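Local coordinates for Glyco_hydro_cc domain-containing protein (Blastomyces gilchristii, PDB 6UB0) that probably hydrolyses the beta-1,3-glucan curdlan as an exo-acting GH128 glucanase, holding laminaribiose in its glycan-binding cleft, at residues Ser67-Ala72 against Thr171-Glu176; Gly39-Pro44 against Val203-Ser208; Thr16-Gly21 against Gly218-Val223. All blocks are in the same frame, centred on the assembly; numbering follows the deposited sequence.

Contact 1: Ser67-Ala72 against Thr171-Glu176; sequences SKNLLA and TVWVTE. With GLC (alpha-D-glucopyranose), chain B.
N69 and W173 meet inside a (beta/alpha)8, or TIM, barrel, and the pair illustrates how strands that are not neighbours in the barrel wall still touch through their inward side chains. The axes of strands 69-71 and 172-176 stay 11.3 Å apart, and their directions differ by 59°, so the space between them is bridged by side chains alone. W173 sends its indole inward with CG beside the backbone N and opposite the carbonyl carbon (chi1 -58°); this torsion, with a small chi2, leads the six-membered ring toward N69. Its corner atom CH2 comes to 3.5 Å from CG of N69. The amide sits at the edge of the indole rather than over a face, its plane turned 70° from that of the ring, with ND2 nearly in the ring plane. Both polar ends of this amide are engaged elsewhere: ND2 donates to E41, and OD1 takes a weak bond from R105. The indole is fixed in its turn by a bond from NE1 to E204 and by F138 stacked on the ring. Two residues further along strand 69-71, the CD2 methyl of L71 serves two partners. It lies 4.1 Å from CE3 of W173, approaching obliquely, and it is equally close to CG2 of T175, whose side chain runs alongside the leucine in the opposite sense. Beyond this apolar layer, E176 extends toward the bound laminaribiose in the cleft, where H144 and W29 also hydrogen-bond its carboxylate. O2 of the glucose donates to OE2 of E176 at 2.7 Å.

Contact 2: Gly39-Pro44 against Val203-Ser208; sequences GIEYVP and VERYAS
R205 and E41 form a salt bridge across the barrel, with NH2 of the arginine donating to OE1 of the glutamate at 3.1 Å. The N-H points fairly well at its acceptor (152°), but the bond is not the flat, two-pronged kind that carboxylates and guanidinium groups often make. The two planes stand 57° apart, and the donor meets OE1 from 59° above the carboxylate plane. NH1 comes no nearer than 3.5 Å to OE1, so a single bond carries the pair. The other oxygen, OE2, accepts from the amide of N69 and, weakly, from the backbone N of K68, which is consistent with the carboxylate being turned out of the guanidinium plane. R205 spans the interior with a chain extended from CG to NE, crossing E41 at about a right angle, and its guanidinium edge is what arrives at strand 41-42. Near the guanidinium plane but off the NH1 end, the CG2 methyl of V43 packs 3.9 Å from NH1. W25 and S24 of strand 23-27 and N69 also touch the arginine, lining its path. Strands 41-42 and 203-208 are the third and eighth of the TIM barrel, not neighbours in its wall, and the CA atoms of V43 and R205 remain 11.5 Å apart, a gap that the extended R205 side chain crosses. Shared between an arginine and an amide, the E41 carboxylate would be expected to stay ionised, and its negative charge should in turn make the partly buried guanidinium easier to accommodate.

Contact 3: Thr16-Gly21 against Gly218-Val223; sequences TAFEGG and GALTSV
The carbonyl oxygen of A17 accepts a hydrogen bond from NZ of K228, and the CD1 methyl of L220 packs 3.7 Å from the same O atom. Around this point the contact is apolar. L220 carries CG opposite its carbonyl carbon (chi1 -75°), and with chi2 extended (-177°) this brings the CD2 branch over one face of the F18 ring. CD2 stands 3.7 Å from the ring centroid and 25° off the ring normal, a CH-pi contact displaced toward the rim, where CZ of F18 is the nearest atom at 3.3 Å. The same methyl also packs 3.8 Å from CB of A17, so one branch covers parts of two successive residues. In terms of the TIM barrel, residues 16-21 belong to the connection between strands 5-8 and 23-27, in which a 3-10 segment ends at F18. Their partners follow the last barrel strand and lead into the C-terminal helix 222-229. V215, from the short hairpin formed by strands 215-216 and 219-220, touches A17, F18 and L220 alike, while L214 and V211 cover more of the phenylalanine. A type II turn from F18 to G21 shapes the loop, closed by a bond of 3.0 Å from N of G21 to O of F18; G20 occupies the turn position with positive phi. Directly after L220, T221 is the N-cap of the C-terminal helix: its OG1 accepts weakly from N of V223 at 3.2 Å and is also bonded to N of G224 and O of L214.

In the fold
Followed from the N terminus, the chain first supplies residues 16-21, between the first two barrel strands; their partners, 218-223, come only near the C terminus, so contact 3 closes the widest loop and ties the first connection to the C-terminal hairpin and helix. Inside it, contact 2 joins the third strand to the eighth, and contact 1, nested again, joins the fourth to the seventh. No loops cross. Contacts 1 and 2, with centres about 7 Å apart, touch on both sides: 39-44 hydrogen-bonds 67-72, and strands 172-180 and 203-208 are neighbours in the sheet. Contact 3 lies at the periphery, its centre about 17 Å from that of contact 2.

Contact 1: Ser67-Ala72 against Thr171-Glu176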
ATOM      1  N   SER A  67       9.775   3.033  12.928  1.00 46.99           N
ATOM      2  CA  SER A  67       9.065   2.511  11.732  1.00 45.03           C
ATOM      3  C   SER A  67       9.744   1.204  11.334  1.00 43.22           C
ATOM      4  O   SER A  67      10.991   1.188  11.256  1.00 46.51           O
ATOM      5  CB  SER A  67       9.075   3.524  10.622  1.00 47.34           C
ATOM      6  OG  SER A  67       8.239   4.640  10.933  1.00 49.42           O
ATOM      7  N   LYS A  68       8.975   0.129  11.206  1.00 39.67           N
ATOM      8  CA  LYS A  68       9.514  -1.219  10.912  1.00 37.66           C
ATOM      9  C   LYS A  68       9.594  -1.431   9.395  1.00 34.30           C
ATOM     10  O   LYS A  68      10.100  -2.465   8.966  1.00 32.81           O
ATOM     11  CB  LYS A  68       8.634  -2.253  11.610  1.00 40.16           C
ATOM     12  CG  LYS A  68       8.502  -1.991  13.111  1.00 42.03           C
ATOM     13  CD  LYS A  68       7.383  -2.721  13.791  1.00 43.81           C
ATOM     14  CE  LYS A  68       7.819  -4.037  14.401  1.00 47.29           C
ATOM     15  NZ  LYS A  68       7.061  -4.315  15.642  1.00 50.85           N
ATOM     16  N   ASN A  69       9.012  -0.533   8.619  1.00 31.66           N
ATOM     17  CA  ASN A  69       8.671  -0.852   7.213  1.00 30.45           C
ATOM     18  C   ASN A  69       8.896   0.382   6.352  1.00 27.68           C
ATOM     19  O   ASN A  69       8.710   1.483   6.828  1.00 26.32           O
ATOM     20  CB  ASN A  69       7.216  -1.308   7.035  1.00 29.66           C
ATOM     21  CG  ASN A  69       6.905  -2.647   7.655  1.00 28.98           C
ATOM     22  OD1 ASN A  69       7.303  -3.661   7.132  1.00 29.80           O
ATOM     23  ND2 ASN A  69       6.233  -2.664   8.806  1.00 32.00           N
ATOM     24  N   LEU A  70       9.293   0.174   5.099  1.00 27.50           N
ATOM     25  CA  LEU A  70       9.436   1.273   4.133  1.00 25.42           C
ATOM     26  C   LEU A  70       8.768   0.837   2.830  1.00 24.16           C
ATOM     27  O   LEU A  70       9.005  -0.321   2.396  1.00 24.46           O
ATOM     28  CB  LEU A  70      10.901   1.573   3.842  1.00 27.69           C
ATOM     29  CG  LEU A  70      11.743   2.025   5.030  1.00 29.31           C
ATOM     30  CD1 LEU A  70      13.205   2.071   4.633  1.00 30.77           C
ATOM     31  CD2 LEU A  70      11.272   3.367   5.543  1.00 28.96           C
ATOM     32  N   LEU A  71       8.105   1.769   2.166  1.00 23.82           N
ATOM     33  CA  LEU A  71       7.441   1.496   0.843  1.00 22.86           C
ATOM     34  C   LEU A  71       8.181   2.206  -0.299  1.00 22.19           C
ATOM     35  O   LEU A  71       8.590   3.389  -0.144  1.00 24.02           O
ATOM     36  CB  LEU A  71       5.991   1.984   0.813  1.00 23.03           C
ATOM     37  CG  LEU A  71       5.018   1.246   1.703  1.00 21.21           C
ATOM     38  CD1 LEU A  71       3.833   2.131   2.032  1.00 21.04           C
ATOM     39  CD2 LEU A  71       4.571  -0.097   1.137  1.00 22.98           C
ATOM     40  N   ALA A  72       8.177   1.570  -1.468  1.00 23.20           N
ATOM     41  CA  ALA A  72       8.816   2.127  -2.672  1.00 22.69           C
ATOM     42  C   ALA A  72       7.764   2.801  -3.558  1.00 23.65           C
ATOM     43  O   ALA A  72       6.649   3.046  -3.071  1.00 21.15           O
ATOM     44  CB  ALA A  72       9.546   1.038  -3.398  1.00 24.68           C
ATOM     45  N   THR A 171       4.860 -12.325   0.935  1.00 42.33           N
ATOM     46  CA  THR A 171       3.581 -11.639   1.258  1.00 40.42           C
ATOM     47  C   THR A 171       3.383 -10.403   0.386  1.00 36.59           C
ATOM     48  O   THR A 171       4.369  -9.972  -0.250  1.00 34.55           O
ATOM     49  CB  THR A 171       3.521 -11.284   2.750  1.00 40.75           C
ATOM     50  OG1 THR A 171       2.146 -11.100   3.109  1.00 42.04           O
ATOM     51  CG2 THR A 171       4.344 -10.057   3.077  1.00 38.65           C
ATOM     52  N   VAL A 172       2.153  -9.884   0.347  1.00 34.62           N
ATOM     53  CA  VAL A 172       1.833  -8.579  -0.296  1.00 32.98           C
ATOM     54  C   VAL A 172       1.146  -7.652   0.709  1.00 29.50           C
ATOM     55  O   VAL A 172       0.299  -8.121   1.496  1.00 29.99           O
ATOM     56  CB  VAL A 172       0.998  -8.685  -1.597  1.00 34.42           C
ATOM     57  CG1 VAL A 172       1.447  -9.844  -2.495  1.00 35.75           C
ATOM     58  CG2 VAL A 172      -0.505  -8.772  -1.378  1.00 34.50           C
ATOM     59  N   TRP A 173       1.363  -6.348   0.543  1.00 26.29           N
ATOM     60  CA  TRP A 173       0.374  -5.359   1.066  1.00 24.16           C
ATOM     61  C   TRP A 173      -0.515  -4.853  -0.089  1.00 22.63           C
ATOM     62  O   TRP A 173       0.011  -4.364  -1.086  1.00 21.92           O
ATOM     63  CB  TRP A 173       1.030  -4.170   1.749  1.00 23.64           C
ATOM     64  CG  TRP A 173       1.928  -4.515   2.894  1.00 23.77           C
ATOM     65  CD1 TRP A 173       2.440  -5.731   3.243  1.00 24.78           C
ATOM     66  CD2 TRP A 173       2.539  -3.556   3.760  1.00 22.45           C
ATOM     67  NE1 TRP A 173       3.262  -5.598   4.332  1.00 25.06           N
ATOM     68  CE2 TRP A 173       3.365  -4.271   4.647  1.00 23.80           C
ATOM     69  CE3 TRP A 173       2.418  -2.164   3.890  1.00 22.61           C
ATOM     70  CZ2 TRP A 173       4.071  -3.627   5.663  1.00 23.73           C
ATOM     71  CZ3 TRP A 173       3.163  -1.519   4.859  1.00 22.53           C
ATOM     72  CH2 TRP A 173       3.980  -2.250   5.739  1.00 24.02           C
ATOM     73  N   VAL A 174      -1.813  -4.845   0.130  1.00 21.62           N
ATOM     74  CA  VAL A 174      -2.780  -4.152  -0.768  1.00 22.57           C
ATOM     75  C   VAL A 174      -2.923  -2.729  -0.244  1.00 20.39           C
ATOM     76  O   VAL A 174      -3.760  -2.468   0.686  1.00 20.61           O
ATOM     77  CB  VAL A 174      -4.154  -4.838  -0.872  1.00 23.47           C
ATOM     78  CG1 VAL A 174      -4.963  -4.187  -1.972  1.00 24.27           C
ATOM     79  CG2 VAL A 174      -4.085  -6.347  -1.100  1.00 24.54           C
ATOM     80  N   THR A 175      -2.056  -1.866  -0.684  1.00 19.16           N
ATOM     81  CA  THR A 175      -1.910  -0.514  -0.065  1.00 18.15           C
ATOM     82  C   THR A 175      -3.014   0.420  -0.556  1.00 18.35           C
ATOM     83  O   THR A 175      -3.128   1.495  -0.016  1.00 18.01           O
ATOM     84  CB  THR A 175      -0.501   0.058  -0.242  1.00 18.41           C
ATOM     85  OG1 THR A 175      -0.105   0.031  -1.601  1.00 18.44           O
ATOM     86  CG2 THR A 175       0.573  -0.742   0.479  1.00 18.35           C
ATOM     87  N   GLU A 176      -3.751   0.028  -1.610  1.00 19.39           N
ATOM     88  CA  GLU A 176      -4.957   0.750  -2.061  1.00 21.29           C
ATOM     89  C   GLU A 176      -5.965  -0.287  -2.557  1.00 22.81           C
ATOM     90  O   GLU A 176      -5.631  -1.031  -3.461  1.00 21.89           O
ATOM     91  CB  GLU A 176      -4.730   1.675  -3.245  1.00 21.58           C
ATOM     92  CG  GLU A 176      -3.910   2.917  -2.987  1.00 20.98           C
ATOM     93  CD  GLU A 176      -3.701   3.829  -4.174  1.00 21.24           C
ATOM     94  OE1 GLU A 176      -4.350   3.608  -5.216  1.00 23.14           O
ATOM     95  OE2 GLU A 176      -2.837   4.711  -4.092  1.00 20.83           O
TER
HETATM   96  C1  GLC B   1      -4.261   5.738  -7.578  1.00 34.76           C
HETATM   97  C2  GLC B   1      -3.100   6.680  -7.223  1.00 33.11           C
HETATM   98  C3  GLC B   1      -3.618   8.050  -6.784  1.00 34.24           C
HETATM   99  C4  GLC B   1      -4.623   8.583  -7.842  1.00 35.59           C
HETATM  100  C5  GLC B   1      -5.667   7.559  -8.197  1.00 36.51           C
HETATM  101  C6  GLC B   1      -6.700   7.996  -9.256  1.00 37.79           C
HETATM  102  O1  GLC B   1      -5.180   5.524  -6.495  1.00 36.12           O
HETATM  103  O2  GLC B   1      -2.199   6.230  -6.183  1.00 29.84           O
HETATM  104  O3  GLC B   1      -2.508   8.926  -6.589  1.00 32.54           O
HETATM  105  O4  GLC B   1      -5.324   9.643  -7.283  1.00 40.04           O
HETATM  106  O5  GLC B   1      -4.982   6.392  -8.653  1.00 37.03           O
HETATM  107  O6  GLC B   1      -6.007   8.848 -10.122  1.00 39.32           O

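Contact 2: Gly39-Pro44 against Val203-Ser208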
ATOM      1  N   GLY A  39      -0.125   4.783  18.852  1.00 35.66           N
ATOM      2  CA  GLY A  39      -0.448   3.349  18.726  1.00 35.07           C
ATOM      3  C   GLY A  39      -0.543   2.901  17.270  1.00 34.68           C
ATOM      4  O   GLY A  39      -0.937   1.749  17.025  1.00 35.75           O
ATOM      5  N   ILE A  40      -0.152   3.728  16.298  1.00 33.64           N
ATOM      6  CA  ILE A  40      -0.152   3.219  14.887  1.00 34.10           C
ATOM      7  C   ILE A  40       1.170   3.525  14.207  1.00 34.09           C
ATOM      8  O   ILE A  40       1.746   4.596  14.464  1.00 33.71           O
ATOM      9  CB  ILE A  40      -1.366   3.674  14.082  1.00 35.91           C
ATOM     10  CG1 ILE A  40      -1.637   5.156  14.235  1.00 37.88           C
ATOM     11  CG2 ILE A  40      -2.615   2.835  14.389  1.00 34.32           C
ATOM     12  CD1 ILE A  40      -2.840   5.573  13.473  1.00 39.82           C
ATOM     13  N   GLU A  41       1.659   2.524  13.474  1.00 31.42           N
ATOM     14  CA  GLU A  41       2.982   2.522  12.824  1.00 33.64           C
ATOM     15  C   GLU A  41       2.796   3.320  11.544  1.00 31.53           C
ATOM     16  O   GLU A  41       2.047   2.873  10.712  1.00 28.34           O
ATOM     17  CB  GLU A  41       3.463   1.119  12.483  1.00 35.71           C
ATOM     18  CG  GLU A  41       4.806   1.129  11.778  1.00 39.11           C
ATOM     19  CD  GLU A  41       5.220  -0.215  11.217  1.00 43.46           C
ATOM     20  OE1 GLU A  41       4.866  -1.223  11.859  1.00 48.31           O
ATOM     21  OE2 GLU A  41       5.905  -0.237  10.154  1.00 52.34           O
ATOM     22  N   TYR A  42       3.436   4.481  11.453  1.00 30.76           N
ATOM     23  CA  TYR A  42       3.570   5.204  10.167  1.00 29.42           C
ATOM     24  C   TYR A  42       4.595   4.459   9.301  1.00 29.52           C
ATOM     25  O   TYR A  42       5.677   3.992   9.780  1.00 30.06           O
ATOM     26  CB  TYR A  42       4.009   6.651  10.393  1.00 29.89           C
ATOM     27  CG  TYR A  42       4.363   7.358   9.125  1.00 28.63           C
ATOM     28  CD1 TYR A  42       3.365   7.664   8.211  1.00 27.17           C
ATOM     29  CD2 TYR A  42       5.680   7.656   8.808  1.00 28.61           C
ATOM     30  CE1 TYR A  42       3.657   8.315   7.035  1.00 26.88           C
ATOM     31  CE2 TYR A  42       5.978   8.308   7.623  1.00 28.43           C
ATOM     32  CZ  TYR A  42       4.960   8.597   6.726  1.00 26.95           C
ATOM     33  OH  TYR A  42       5.204   9.209   5.547  1.00 26.83           O
ATOM     34  N   VAL A  43       4.290   4.355   8.005  1.00 27.08           N
ATOM     35  CA  VAL A  43       5.209   3.711   7.043  1.00 26.38           C
ATOM     36  C   VAL A  43       5.627   4.757   6.017  1.00 26.64           C
ATOM     37  O   VAL A  43       4.837   5.192   5.193  1.00 25.73           O
ATOM     38  CB  VAL A  43       4.563   2.486   6.372  1.00 25.17           C
ATOM     39  CG1 VAL A  43       5.539   1.846   5.407  1.00 24.98           C
ATOM     40  CG2 VAL A  43       4.085   1.498   7.408  1.00 26.06           C
ATOM     41  N   PRO A  44       6.913   5.175   6.010  1.00 26.16           N
ATOM     42  CA  PRO A  44       7.382   6.104   4.984  1.00 26.02           C
ATOM     43  C   PRO A  44       7.315   5.494   3.584  1.00 24.35           C
ATOM     44  O   PRO A  44       7.460   4.271   3.466  1.00 24.98           O
ATOM     45  CB  PRO A  44       8.834   6.390   5.410  1.00 26.87           C
ATOM     46  CG  PRO A  44       8.849   6.044   6.867  1.00 28.43           C
ATOM     47  CD  PRO A  44       7.918   4.861   7.010  1.00 27.93           C
ATOM     48  N   VAL A 203      -1.867 -11.894   2.354  1.00 34.87           N
ATOM     49  CA  VAL A 203      -2.029 -10.413   2.582  1.00 34.73           C
ATOM     50  C   VAL A 203      -1.612 -10.054   4.011  1.00 34.45           C
ATOM     51  O   VAL A 203      -2.418 -10.312   4.936  1.00 34.72           O
ATOM     52  CB  VAL A 203      -3.469  -9.961   2.295  1.00 34.97           C
ATOM     53  CG1 VAL A 203      -3.684  -8.500   2.660  1.00 35.31           C
ATOM     54  CG2 VAL A 203      -3.828 -10.216   0.845  1.00 36.70           C
ATOM     55  N   GLU A 204      -0.406  -9.491   4.175  1.00 34.26           N
ATOM     56  CA  GLU A 204       0.198  -9.071   5.475  1.00 34.50           C
ATOM     57  C   GLU A 204      -0.525  -7.829   5.994  1.00 32.08           C
ATOM     58  O   GLU A 204      -0.751  -7.766   7.212  1.00 34.76           O
ATOM     59  CB  GLU A 204       1.702  -8.746   5.348  1.00 35.99           C
ATOM     60  CG  GLU A 204       2.387  -8.269   6.635  1.00 36.60           C
ATOM     61  CD  GLU A 204       3.911  -8.376   6.741  1.00 40.26           C
ATOM     62  OE1 GLU A 204       4.427  -9.194   7.572  1.00 46.04           O
ATOM     63  OE2 GLU A 204       4.609  -7.634   6.048  1.00 39.01           O
ATOM     64  N   ARG A 205      -0.777  -6.852   5.117  1.00 28.87           N
ATOM     65  CA  ARG A 205      -1.389  -5.540   5.469  1.00 27.47           C
ATOM     66  C   ARG A 205      -2.205  -4.988   4.306  1.00 26.60           C
ATOM     67  O   ARG A 205      -1.929  -5.365   3.135  1.00 24.78           O
ATOM     68  CB  ARG A 205      -0.336  -4.528   5.909  1.00 27.93           C
ATOM     69  CG  ARG A 205       0.176  -4.734   7.332  1.00 28.85           C
ATOM     70  CD  ARG A 205       1.016  -3.558   7.785  1.00 30.48           C
ATOM     71  NE  ARG A 205       1.297  -3.534   9.206  1.00 31.09           N
ATOM     72  CZ  ARG A 205       2.134  -2.698   9.816  1.00 33.10           C
ATOM     73  NH1 ARG A 205       2.798  -1.792   9.117  1.00 33.22           N
ATOM     74  NH2 ARG A 205       2.276  -2.759  11.136  1.00 32.55           N
ATOM     75  N   TYR A 206      -3.237  -4.180   4.612  1.00 24.40           N
ATOM     76  CA  TYR A 206      -4.040  -3.524   3.539  1.00 23.88           C
ATOM     77  C   TYR A 206      -4.579  -2.173   4.020  1.00 21.90           C
ATOM     78  O   TYR A 206      -4.641  -1.971   5.252  1.00 22.05           O
ATOM     79  CB  TYR A 206      -5.134  -4.454   3.010  1.00 25.31           C
ATOM     80  CG  TYR A 206      -6.151  -4.825   4.055  1.00 25.85           C
ATOM     81  CD1 TYR A 206      -7.150  -3.941   4.418  1.00 26.81           C
ATOM     82  CD2 TYR A 206      -6.050  -6.024   4.752  1.00 27.16           C
ATOM     83  CE1 TYR A 206      -8.048  -4.250   5.421  1.00 27.00           C
ATOM     84  CE2 TYR A 206      -6.962  -6.357   5.742  1.00 28.73           C
ATOM     85  CZ  TYR A 206      -7.923  -5.436   6.116  1.00 28.66           C
ATOM     86  OH  TYR A 206      -8.793  -5.744   7.113  1.00 26.87           O
ATOM     87  N   ALA A 207      -5.062  -1.356   3.074  1.00 22.23           N
ATOM     88  CA  ALA A 207      -5.676  -0.031   3.307  1.00 22.31           C
ATOM     89  C   ALA A 207      -6.719   0.242   2.233  1.00 22.79           C
ATOM     90  O   ALA A 207      -6.397   0.296   1.018  1.00 21.56           O
ATOM     91  CB  ALA A 207      -4.648   1.051   3.310  1.00 21.62           C
ATOM     92  N   SER A 208      -7.952   0.433   2.649  1.00 23.55           N
ATOM     93  CA  SER A 208      -8.996   0.939   1.742  1.00 24.85           C
ATOM     94  C   SER A 208      -8.642   2.352   1.347  1.00 23.75           C
ATOM     95  O   SER A 208      -7.984   3.070   2.157  1.00 23.30           O
ATOM     96  CB  SER A 208     -10.366   0.893   2.346  1.00 27.10           C
ATOM     97  OG  SER A 208     -11.267   0.392   1.374  1.00 31.89           O
TER

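Contact 3: Thr16-Gly21 against Gly218-Val223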
ATOM      1  N   THR A  16      -8.107  10.738  13.725  1.00 35.01           N
ATOM      2  CA  THR A  16      -8.871  10.713  15.005  1.00 36.99           C
ATOM      3  C   THR A  16     -10.247  10.048  14.806  1.00 36.32           C
ATOM      4  O   THR A  16     -10.658   9.289  15.688  1.00 40.12           O
ATOM      5  CB  THR A  16      -8.920  12.101  15.644  1.00 41.01           C
ATOM      6  OG1 THR A  16      -7.642  12.234  16.275  1.00 42.99           O
ATOM      7  CG2 THR A  16     -10.035  12.248  16.655  1.00 43.17           C
ATOM      8  N   ALA A  17     -10.917  10.250  13.675  1.00 35.19           N
ATOM      9  CA  ALA A  17     -12.264   9.694  13.433  1.00 32.80           C
ATOM     10  C   ALA A  17     -12.215   8.167  13.513  1.00 30.86           C
ATOM     11  O   ALA A  17     -13.253   7.579  13.750  1.00 30.12           O
ATOM     12  CB  ALA A  17     -12.822  10.176  12.124  1.00 33.61           C
ATOM     13  N   PHE A  18     -11.041   7.561  13.384  1.00 30.62           N
ATOM     14  CA  PHE A  18     -10.848   6.087  13.358  1.00 32.13           C
ATOM     15  C   PHE A  18     -10.268   5.585  14.684  1.00 33.98           C
ATOM     16  O   PHE A  18     -10.022   4.373  14.770  1.00 32.85           O
ATOM     17  CB  PHE A  18      -9.946   5.711  12.177  1.00 30.92           C
ATOM     18  CG  PHE A  18     -10.640   5.945  10.865  1.00 31.96           C
ATOM     19  CD1 PHE A  18     -11.523   4.991  10.379  1.00 31.04           C
ATOM     20  CD2 PHE A  18     -10.450   7.117  10.138  1.00 31.82           C
ATOM     21  CE1 PHE A  18     -12.201   5.194   9.186  1.00 31.57           C
ATOM     22  CE2 PHE A  18     -11.141   7.326   8.951  1.00 31.72           C
ATOM     23  CZ  PHE A  18     -12.017   6.365   8.474  1.00 30.66           C
ATOM     24  N   GLU A  19     -10.110   6.453  15.687  1.00 36.90           N
ATOM     25  CA  GLU A  19      -9.567   6.076  17.026  1.00 39.90           C
ATOM     26  C   GLU A  19     -10.279   4.855  17.591  1.00 39.07           C
ATOM     27  O   GLU A  19     -11.510   4.829  17.543  1.00 37.42           O
ATOM     28  CB  GLU A  19      -9.762   7.175  18.058  1.00 43.18           C
ATOM     29  CG  GLU A  19      -8.475   7.716  18.611  1.00 47.29           C
ATOM     30  CD  GLU A  19      -8.749   8.790  19.648  1.00 49.26           C
ATOM     31  OE1 GLU A  19      -8.082   9.825  19.616  1.00 51.70           O
ATOM     32  OE2 GLU A  19      -9.695   8.594  20.439  1.00 54.93           O
ATOM     33  N   GLY A  20      -9.498   3.899  18.119  1.00 39.26           N
ATOM     34  CA  GLY A  20      -9.984   2.659  18.743  1.00 39.62           C
ATOM     35  C   GLY A  20     -10.496   1.626  17.767  1.00 40.81           C
ATOM     36  O   GLY A  20     -10.960   0.578  18.258  1.00 42.50           O
ATOM     37  N   GLY A  21     -10.457   1.860  16.439  1.00 37.25           N
ATOM     38  CA  GLY A  21     -10.699   0.809  15.435  1.00 33.86           C
ATOM     39  C   GLY A  21      -9.507  -0.157  15.360  1.00 32.75           C
ATOM     40  O   GLY A  21      -8.492   0.066  16.006  1.00 28.24           O
ATOM     41  N   GLY A 218     -15.401  16.664   8.928  1.00 45.08           N
ATOM     42  CA  GLY A 218     -14.892  16.203  10.229  1.00 43.22           C
ATOM     43  C   GLY A 218     -15.613  14.968  10.733  1.00 40.22           C
ATOM     44  O   GLY A 218     -15.262  14.538  11.813  1.00 38.49           O
ATOM     45  N   ALA A 219     -16.569  14.400   9.990  1.00 38.72           N
ATOM     46  CA  ALA A 219     -17.375  13.242  10.442  1.00 37.71           C
ATOM     47  C   ALA A 219     -17.124  12.014   9.562  1.00 36.35           C
ATOM     48  O   ALA A 219     -17.086  12.188   8.366  1.00 37.11           O
ATOM     49  CB  ALA A 219     -18.840  13.626  10.437  1.00 38.17           C
ATOM     50  N   LEU A 220     -17.036  10.809  10.142  1.00 36.85           N
ATOM     51  CA  LEU A 220     -17.059   9.529   9.375  1.00 37.31           C
ATOM     52  C   LEU A 220     -18.318   9.544   8.516  1.00 40.11           C
ATOM     53  O   LEU A 220     -19.359   9.835   9.043  1.00 41.83           O
ATOM     54  CB  LEU A 220     -17.112   8.275  10.251  1.00 36.86           C
ATOM     55  CG  LEU A 220     -15.846   7.835  10.987  1.00 36.97           C
ATOM     56  CD1 LEU A 220     -16.111   6.539  11.722  1.00 38.12           C
ATOM     57  CD2 LEU A 220     -14.671   7.649  10.052  1.00 35.71           C
ATOM     58  N   THR A 221     -18.189   9.183   7.247  1.00 39.31           N
ATOM     59  CA  THR A 221     -19.314   8.759   6.378  1.00 39.89           C
ATOM     60  C   THR A 221     -19.748   7.351   6.797  1.00 38.33           C
ATOM     61  O   THR A 221     -19.121   6.780   7.684  1.00 36.00           O
ATOM     62  CB  THR A 221     -18.879   8.805   4.905  1.00 39.56           C
ATOM     63  OG1 THR A 221     -18.140   7.603   4.657  1.00 37.26           O
ATOM     64  CG2 THR A 221     -18.057  10.035   4.581  1.00 39.59           C
ATOM     65  N   SER A 222     -20.756   6.764   6.134  1.00 40.62           N
ATOM     66  CA  SER A 222     -21.235   5.387   6.458  1.00 40.14           C
ATOM     67  C   SER A 222     -20.222   4.348   5.970  1.00 38.66           C
ATOM     68  O   SER A 222     -20.145   3.217   6.545  1.00 37.19           O
ATOM     69  CB  SER A 222     -22.593   5.108   5.892  1.00 42.70           C
ATOM     70  OG  SER A 222     -22.477   4.473   4.634  1.00 43.58           O
ATOM     71  N   VAL A 223     -19.473   4.715   4.932  1.00 38.72           N
ATOM     72  CA  VAL A 223     -18.358   3.859   4.440  1.00 37.61           C
ATOM     73  C   VAL A 223     -17.252   3.821   5.505  1.00 34.50           C
ATOM     74  O   VAL A 223     -16.717   2.728   5.750  1.00 34.84           O
ATOM     75  CB  VAL A 223     -17.871   4.347   3.071  1.00 37.41           C
ATOM     76  CG1 VAL A 223     -16.935   3.327   2.424  1.00 35.81           C
ATOM     77  CG2 VAL A 223     -19.045   4.665   2.154  1.00 38.79           C
TER